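Local structure of actin-related protein 8 (4FO0) at residues V231-Q234 / E235-A239; E353-Q356 / A357-L361; N526-P530 / S531-I535. The protein binds ATP but hydrolyses it only slowly and does not polymerise, and is a proposed core component of the INO80 chromatin-remodelling complex. All blocks are in the same frame, centred on the assembly; numbering follows the deposited sequence.

Interaction 1: V231-Q234 / E235-A239; sequences VVHQ and ESVCA
Val237, with CG1 set opposite its backbone N (chi1 176°) and CG2 opposite its carbonyl carbon, turns both methyls toward the imidazole of His233, while the SG of Cys238, lying beside its own backbone N, comes back alongside the CB of His233. The motif is a direct strand-to-helix junction of the actin fold: strand 229-234 runs without a loop into helix 235-243, the axes of 231-234 and 235-239 lie at 81° to each other, and Gln234 takes the N-cap position. Across this corner Val237 CG1 meets His233 NE2 at 3.9 Å, the two side chains crossing at about a right angle, and Cys238 SG lies 4.0 Å from His233 CB. The ring is tied from its other nitrogen, for His233 ND1 accepts the backbone N of Gln234 at 3.0 Å, a bond that helps fix its rotation. Strand 200-205 pairs with the strand, and Asp207 accepts the hydroxyl of Ser236. Glu235, the first helical residue, faces the nucleotide cleft: its side chain comes within about 4 Å of the magnesium ion, and its OE2 is hydrogen-bonded to His21. In actin a glutamine probably occupies the equivalent place near the nucleotide. The helix is opened by the carbonyl of Gln234, whose O takes the N-H of Cys238 in the carbonyl plane at 3.1 Å and 171°.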
loop_
_atom_site.group_PDB
_atom_site.type_symbol
_atom_site.label_atom_id
_atom_site.label_comp_id
_atom_site.label_asym_id
_atom_site.label_seq_id
_atom_site.Cartn_x
_atom_site.Cartn_y
_atom_site.Cartn_z
ATOM N N VAL A 231 15.772 0.858 -16.069
ATOM C CA VAL A 231 16.442 1.414 -14.908
ATOM C C VAL A 231 15.674 0.991 -13.667
ATOM O O VAL A 231 14.459 1.185 -13.565
ATOM C CB VAL A 231 16.479 2.942 -14.936
ATOM C CG1 VAL A 231 16.983 3.455 -13.604
ATOM C CG2 VAL A 231 17.348 3.439 -16.085
ATOM N N VAL A 232 16.386 0.420 -12.713
ATOM C CA VAL A 232 15.756 0.024 -11.472
ATOM C C VAL A 232 16.098 1.040 -10.395
ATOM O O VAL A 232 17.240 1.473 -10.293
ATOM C CB VAL A 232 16.226 -1.367 -11.037
ATOM C CG1 VAL A 232 15.695 -1.681 -9.677
ATOM C CG2 VAL A 232 15.777 -2.392 -12.036
ATOM N N HIS A 233 15.109 1.437 -9.605
ATOM C CA HIS A 233 15.389 2.295 -8.470
ATOM C C HIS A 233 14.460 1.992 -7.302
ATOM O O HIS A 233 13.400 1.395 -7.475
ATOM C CB HIS A 233 15.276 3.759 -8.873
ATOM C CG HIS A 233 16.323 4.632 -8.256
ATOM N ND1 HIS A 233 16.965 4.302 -7.081
ATOM C CD2 HIS A 233 16.851 5.812 -8.662
ATOM C CE1 HIS A 233 17.838 5.249 -6.783
ATOM N NE2 HIS A 233 17.787 6.175 -7.725
ATOM N N GLN A 234 14.857 2.414 -6.111
ATOM C CA GLN A 234 14.053 2.184 -4.926
ATOM C C GLN A 234 12.899 3.155 -4.852
ATOM O O GLN A 234 13.041 4.326 -5.192
ATOM C CB GLN A 234 14.906 2.318 -3.689
ATOM C CG GLN A 234 16.077 1.399 -3.717
ATOM C CD GLN A 234 17.085 1.782 -2.689
ATOM O OE1 GLN A 234 17.163 1.170 -1.625
ATOM N NE2 GLN A 234 17.857 2.822 -2.980
ATOM N N GLU A 235 11.755 2.662 -4.393
ATOM C CA GLU A 235 10.555 3.470 -4.367
ATOM C C GLU A 235 10.733 4.622 -3.363
ATOM O O GLU A 235 10.137 5.688 -3.510
ATOM C CB GLU A 235 9.312 2.600 -4.081
ATOM C CG GLU A 235 9.230 2.028 -2.657
ATOM C CD GLU A 235 8.362 0.755 -2.523
ATOM O OE1 GLU A 235 8.624 -0.039 -1.588
ATOM O OE2 GLU A 235 7.421 0.546 -3.322
ATOM N N SER A 236 11.577 4.421 -2.359
ATOM C CA SER A 236 11.812 5.456 -1.353
ATOM C C SER A 236 12.550 6.672 -1.934
ATOM O O SER A 236 12.187 7.817 -1.670
ATOM C CB SER A 236 12.602 4.882 -0.182
ATOM O OG SER A 236 13.707 4.137 -0.664
ATOM N N VAL A 237 13.593 6.426 -2.720
ATOM C CA VAL A 237 14.320 7.520 -3.327
ATOM C C VAL A 237 13.417 8.231 -4.327
ATOM O O VAL A 237 13.387 9.467 -4.387
ATOM C CB VAL A 237 15.587 7.036 -4.030
ATOM C CG1 VAL A 237 16.251 8.191 -4.738
ATOM C CG2 VAL A 237 16.520 6.392 -3.039
ATOM N N CYS A 238 12.677 7.445 -5.105
ATOM C CA CYS A 238 11.741 8.011 -6.068
ATOM C C CYS A 238 10.733 8.932 -5.394
ATOM O O CYS A 238 10.430 10.013 -5.896
ATOM C CB CYS A 238 11.046 6.911 -6.855
ATOM S SG CYS A 238 12.165 6.077 -8.020
ATOM N N ALA A 239 10.228 8.507 -4.245
ATOM C CA ALA A 239 9.318 9.343 -3.488
ATOM C C ALA A 239 9.924 10.722 -3.226
ATOM O O ALA A 239 9.225 11.727 -3.339
ATOM C CB ALA A 239 8.943 8.673 -2.178
#

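Interaction 2: E353-Q356 / A357-L361; sequences EKLQ and APMAL
Pro358 lays its ring against the carbonyl oxygens of the preceding turn: CD approaches Leu355 O at 3.2 Å, and CG approaches Lys354 O at 3.4 Å. Its N carries no hydrogen, so the bond that Lys354 O would accept in a regular helix is missing, and the segment kinks here. On one side of the gap Ala357 N donates to Glu353 O at 3.3 Å and 169°, tilted 30° from the carbonyl plane; on the other, Met359 N reaches Leu355 O only weakly, at 3.4 Å. A glycine in place of Pro358 would take the ring away from both oxygens and would probably leave the backbone freer to turn, so that the kink is less firmly set. Met359 also packs against the previous turn: with CG beside the backbone N (chi1 -73°), SD comes to 4.0 Å from Leu355 CG, the two chains meeting at a slant, before the bend at the last torsion carries CE off.

Farther out, helix 71-88 receives Met359 on Val82 and Ile86 and binds Gln356 NE2 through Asp83, while helix 280-293 covers Ala357 with Phe287 and Leu290. Lys354 NZ is hydrogen-bonded to His332, and Glu353 OE1 to the backbone of Gly351. Such a short helix, kinked at a proline, is here a buried element of the actin fold, the side chain of Pro358 about 8 Å from the bound ATP.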
loop_
_atom_site.group_PDB
_atom_site.type_symbol
_atom_site.label_atom_id
_atom_site.label_comp_id
_atom_site.label_asym_id
_atom_site.label_seq_id
_atom_site.Cartn_x
_atom_site.Cartn_y
_atom_site.Cartn_z
ATOM N N GLU A 353 -14.534 3.663 17.586
ATOM C CA GLU A 353 -14.019 2.777 16.559
ATOM C C GLU A 353 -13.425 3.554 15.351
ATOM O O GLU A 353 -12.408 3.160 14.786
ATOM C CB GLU A 353 -15.122 1.819 16.131
ATOM C CG GLU A 353 -16.513 2.383 16.350
ATOM C CD GLU A 353 -17.075 2.118 17.739
ATOM O OE1 GLU A 353 -17.765 3.011 18.268
ATOM O OE2 GLU A 353 -16.856 1.014 18.292
ATOM N N LYS A 354 -14.035 4.671 14.978
ATOM C CA LYS A 354 -13.534 5.448 13.842
ATOM C C LYS A 354 -12.139 5.992 14.066
ATOM O O LYS A 354 -11.430 6.274 13.102
ATOM C CB LYS A 354 -14.474 6.606 13.495
ATOM C CG LYS A 354 -15.832 6.175 12.970
ATOM C CD LYS A 354 -16.689 7.377 12.667
ATOM C CE LYS A 354 -17.136 8.065 13.935
ATOM N NZ LYS A 354 -17.808 9.330 13.574
ATOM N N LEU A 355 -11.761 6.158 15.334
ATOM C CA LEU A 355 -10.443 6.681 15.701
ATOM C C LEU A 355 -9.504 5.590 16.220
ATOM O O LEU A 355 -8.322 5.607 15.949
ATOM C CB LEU A 355 -10.576 7.784 16.745
ATOM C CG LEU A 355 -9.287 8.331 17.365
ATOM C CD1 LEU A 355 -8.449 9.122 16.353
ATOM C CD2 LEU A 355 -9.663 9.211 18.525
ATOM N N GLN A 356 -10.050 4.635 16.958
ATOM C CA GLN A 356 -9.269 3.511 17.440
ATOM C C GLN A 356 -8.542 2.767 16.322
ATOM O O GLN A 356 -7.340 2.514 16.416
ATOM C CB GLN A 356 -10.163 2.543 18.206
ATOM C CG GLN A 356 -10.732 3.122 19.488
ATOM C CD GLN A 356 -11.799 2.231 20.078
ATOM O OE1 GLN A 356 -12.782 1.904 19.414
ATOM N NE2 GLN A 356 -11.600 1.803 21.309
ATOM N N ALA A 357 -9.273 2.413 15.268
ATOM C CA ALA A 357 -8.734 1.549 14.226
ATOM C C ALA A 357 -7.475 2.109 13.538
ATOM O O ALA A 357 -6.475 1.412 13.413
ATOM C CB ALA A 357 -9.810 1.237 13.211
ATOM N N PRO A 358 -7.531 3.362 13.072
ATOM C CA PRO A 358 -6.364 3.978 12.424
ATOM C C PRO A 358 -5.190 4.071 13.383
ATOM O O PRO A 358 -4.041 3.978 12.961
ATOM C CB PRO A 358 -6.845 5.397 12.084
ATOM C CG PRO A 358 -8.326 5.315 12.099
ATOM C CD PRO A 358 -8.725 4.222 13.043
ATOM N N MET A 359 -5.478 4.265 14.665
ATOM C CA MET A 359 -4.426 4.360 15.669
ATOM C C MET A 359 -3.767 3.028 15.995
ATOM O O MET A 359 -2.775 3.002 16.710
ATOM C CB MET A 359 -4.952 4.976 16.953
ATOM C CG MET A 359 -5.214 6.452 16.840
ATOM S SD MET A 359 -5.583 7.145 18.446
ATOM C CE MET A 359 -4.297 6.374 19.429
ATOM N N ALA A 360 -4.308 1.923 15.494
ATOM C CA ALA A 360 -3.620 0.656 15.676
ATOM C C ALA A 360 -2.313 0.655 14.882
ATOM O O ALA A 360 -1.425 -0.150 15.153
ATOM C CB ALA A 360 -4.484 -0.499 15.293
ATOM N N LEU A 361 -2.190 1.566 13.914
ATOM C CA LEU A 361 -0.916 1.756 13.208
ATOM C C LEU A 361 0.192 2.178 14.170
ATOM O O LEU A 361 1.366 1.946 13.912
ATOM C CB LEU A 361 -1.045 2.783 12.081
ATOM C CG LEU A 361 -1.872 2.299 10.895
ATOM C CD1 LEU A 361 -2.140 3.444 9.954
ATOM C CD2 LEU A 361 -1.156 1.150 10.172
#

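Interaction 3: N526-P530 / S531-I535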
loop_
_atom_site.group_PDB
_atom_site.type_symbol
_atom_site.label_atom_id
_atom_site.label_comp_id
_atom_site.label_asym_id
_atom_site.label_seq_id
_atom_site.Cartn_x
_atom_site.Cartn_y
_atom_site.Cartn_z
ATOM N N ASN A 526 6.452 14.987 20.897
ATOM C CA ASN A 526 6.468 14.465 22.260
ATOM C C ASN A 526 7.408 13.288 22.453
ATOM O O ASN A 526 8.037 13.164 23.503
ATOM C CB ASN A 526 5.059 14.081 22.713
ATOM C CG ASN A 526 4.079 15.235 22.600
ATOM O OD1 ASN A 526 4.462 16.412 22.678
ATOM N ND2 ASN A 526 2.805 14.905 22.408
ATOM N N LYS A 527 7.501 12.433 21.437
ATOM C CA LYS A 527 8.260 11.184 21.528
ATOM C C LYS A 527 9.741 11.348 21.188
ATOM O O LYS A 527 10.569 10.568 21.646
ATOM C CB LYS A 527 7.660 10.120 20.603
ATOM C CG LYS A 527 6.739 9.116 21.266
ATOM C CD LYS A 527 5.461 9.764 21.729
ATOM C CE LYS A 527 4.524 8.742 22.352
ATOM N NZ LYS A 527 3.198 9.364 22.644
ATOM N N MET A 528 10.076 12.341 20.371
ATOM C CA MET A 528 11.458 12.489 19.920
ATOM C C MET A 528 12.359 12.889 21.072
ATOM O O MET A 528 11.865 13.340 22.104
ATOM C CB MET A 528 11.573 13.515 18.795
ATOM C CG MET A 528 11.226 14.926 19.215
ATOM S SD MET A 528 11.432 16.083 17.846
ATOM C CE MET A 528 13.175 15.820 17.533
ATOM N N PRO A 529 13.684 12.727 20.890
ATOM C CA PRO A 529 14.715 13.099 21.869
ATOM C C PRO A 529 14.686 14.600 22.114
ATOM O O PRO A 529 14.816 15.370 21.154
ATOM C CB PRO A 529 16.023 12.716 21.170
ATOM C CG PRO A 529 15.637 11.779 20.087
ATOM C CD PRO A 529 14.277 12.214 19.645
ATOM N N PRO A 530 14.532 15.012 23.385
ATOM C CA PRO A 530 14.212 16.398 23.743
ATOM C C PRO A 530 15.372 17.321 23.413
ATOM O O PRO A 530 15.159 18.503 23.129
ATOM C CB PRO A 530 13.993 16.334 25.259
ATOM C CG PRO A 530 14.014 14.862 25.620
ATOM C CD PRO A 530 14.839 14.205 24.573
ATOM N N SER A 531 16.584 16.770 23.442
ATOM C CA SER A 531 17.773 17.506 23.036
ATOM C C SER A 531 17.641 18.043 21.605
ATOM O O SER A 531 17.946 19.207 21.343
ATOM C CB SER A 531 19.012 16.620 23.164
ATOM O OG SER A 531 19.484 16.234 21.885
ATOM N N PHE A 532 17.176 17.192 20.689
ATOM C CA PHE A 532 16.990 17.574 19.286
ATOM C C PHE A 532 15.771 18.458 19.093
ATOM O O PHE A 532 15.765 19.352 18.237
ATOM C CB PHE A 532 16.862 16.342 18.390
ATOM C CG PHE A 532 18.178 15.735 18.002
ATOM C CD1 PHE A 532 18.934 16.291 16.975
ATOM C CD2 PHE A 532 18.664 14.604 18.660
ATOM C CE1 PHE A 532 20.163 15.734 16.600
ATOM C CE2 PHE A 532 19.891 14.035 18.296
ATOM C CZ PHE A 532 20.643 14.603 17.261
ATOM N N ARG A 533 14.737 18.194 19.887
ATOM C CA ARG A 533 13.505 18.974 19.838
ATOM C C ARG A 533 13.798 20.454 20.048
ATOM O O ARG A 533 13.091 21.316 19.528
ATOM C CB ARG A 533 12.529 18.483 20.904
ATOM C CG ARG A 533 11.163 19.118 20.813
ATOM C CD ARG A 533 10.495 19.141 22.174
ATOM N NE ARG A 533 9.137 19.664 22.085
ATOM C CZ ARG A 533 8.046 18.921 22.243
ATOM N NH1 ARG A 533 8.162 17.626 22.516
ATOM N NH2 ARG A 533 6.842 19.471 22.143
ATOM N N ARG A 534 14.847 20.734 20.819
ATOM C CA ARG A 534 15.283 22.101 21.081
ATOM C C ARG A 534 16.115 22.642 19.925
ATOM O O ARG A 534 15.740 23.620 19.273
ATOM C CB ARG A 534 16.060 22.170 22.395
ATOM C CG ARG A 534 15.147 22.124 23.616
ATOM C CD ARG A 534 15.918 22.230 24.924
ATOM N NE ARG A 534 16.155 20.920 25.521
ATOM C CZ ARG A 534 17.336 20.311 25.550
ATOM N NH1 ARG A 534 18.406 20.905 25.024
ATOM N NH2 ARG A 534 17.445 19.110 26.114
ATOM N N ILE A 535 17.242 21.990 19.669
ATOM C CA ILE A 535 18.081 22.330 18.526
ATOM C C ILE A 535 17.295 22.617 17.240
ATOM O O ILE A 535 17.762 23.360 16.385
ATOM C CB ILE A 535 19.057 21.189 18.224
ATOM C CG1 ILE A 535 19.694 20.681 19.520
ATOM C CG2 ILE A 535 20.095 21.639 17.206
ATOM C CD1 ILE A 535 20.209 19.250 19.433
#
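Met528 and Pro529 pack on Phe532 and Arg533 in a local surface contact round the turn that joins the end of helix 516-527 to the start of helix 530-535, well away from the nucleotide. Met528 is the first residue to leave helical geometry and Pro529 is the N-cap of the next helix. The methionine, with CG between its backbone N and carbonyl carbon (chi1 65°), crosses the side chains of Phe532 and Arg533 at about a right angle, CE touching Phe532 CB at 3.8 Å and SD touching Arg533 CB at 4.0 Å. Pro529 CB comes to the edge of the phenyl ring, 4.1 Å from Phe532 CD2. Tyr501 of helix 494-502 meets the same ring and also touches Met528 and Pro529, so that the turn packs on that helix. Pro529 O accepts Arg533 N at 3.1 Å and, weakly, Phe532 N; Pro530 O accepts Arg534 N at 3.2 Å.

The two arginines behave differently. Arg533 runs extended alongside Asn526, guanidinium and amide 16° from coplanar, yet OD1 stays 3.9 Å from NH1, too long for a hydrogen bond. Arg534 instead bends back, and Pro530 O lies over one face of its guanidinium, toward the rim, 3.5 Å from NE. Proline at the first helical position, here Pro530, where a backbone N-H has no partner to serve, is a familiar start to a helix.

The three contacts follow one another along the chain, and none touches another. Interactions 1 and 2 lie on opposite sides of the chain's centre, their centres about 30 Å apart, with the ATP cleft between them: strand 229-234, in the mixed sheet with 17-21 and 200-205, and helix 235-243 approach the magnesium side, helix 353-359 the other half of the fold. Helices 353-359, 516-527 and 530-535 lie outside that sheet. Interaction 3 is peripheral, centred about 30 Å from the centre of interaction 1 and about 26 Å from that of interaction 2, though nearest atoms come within about 9 Å of the latter. Two buried contacts thus stand near the nucleotide, whereas the turn at 526-535 belongs to the outer surface.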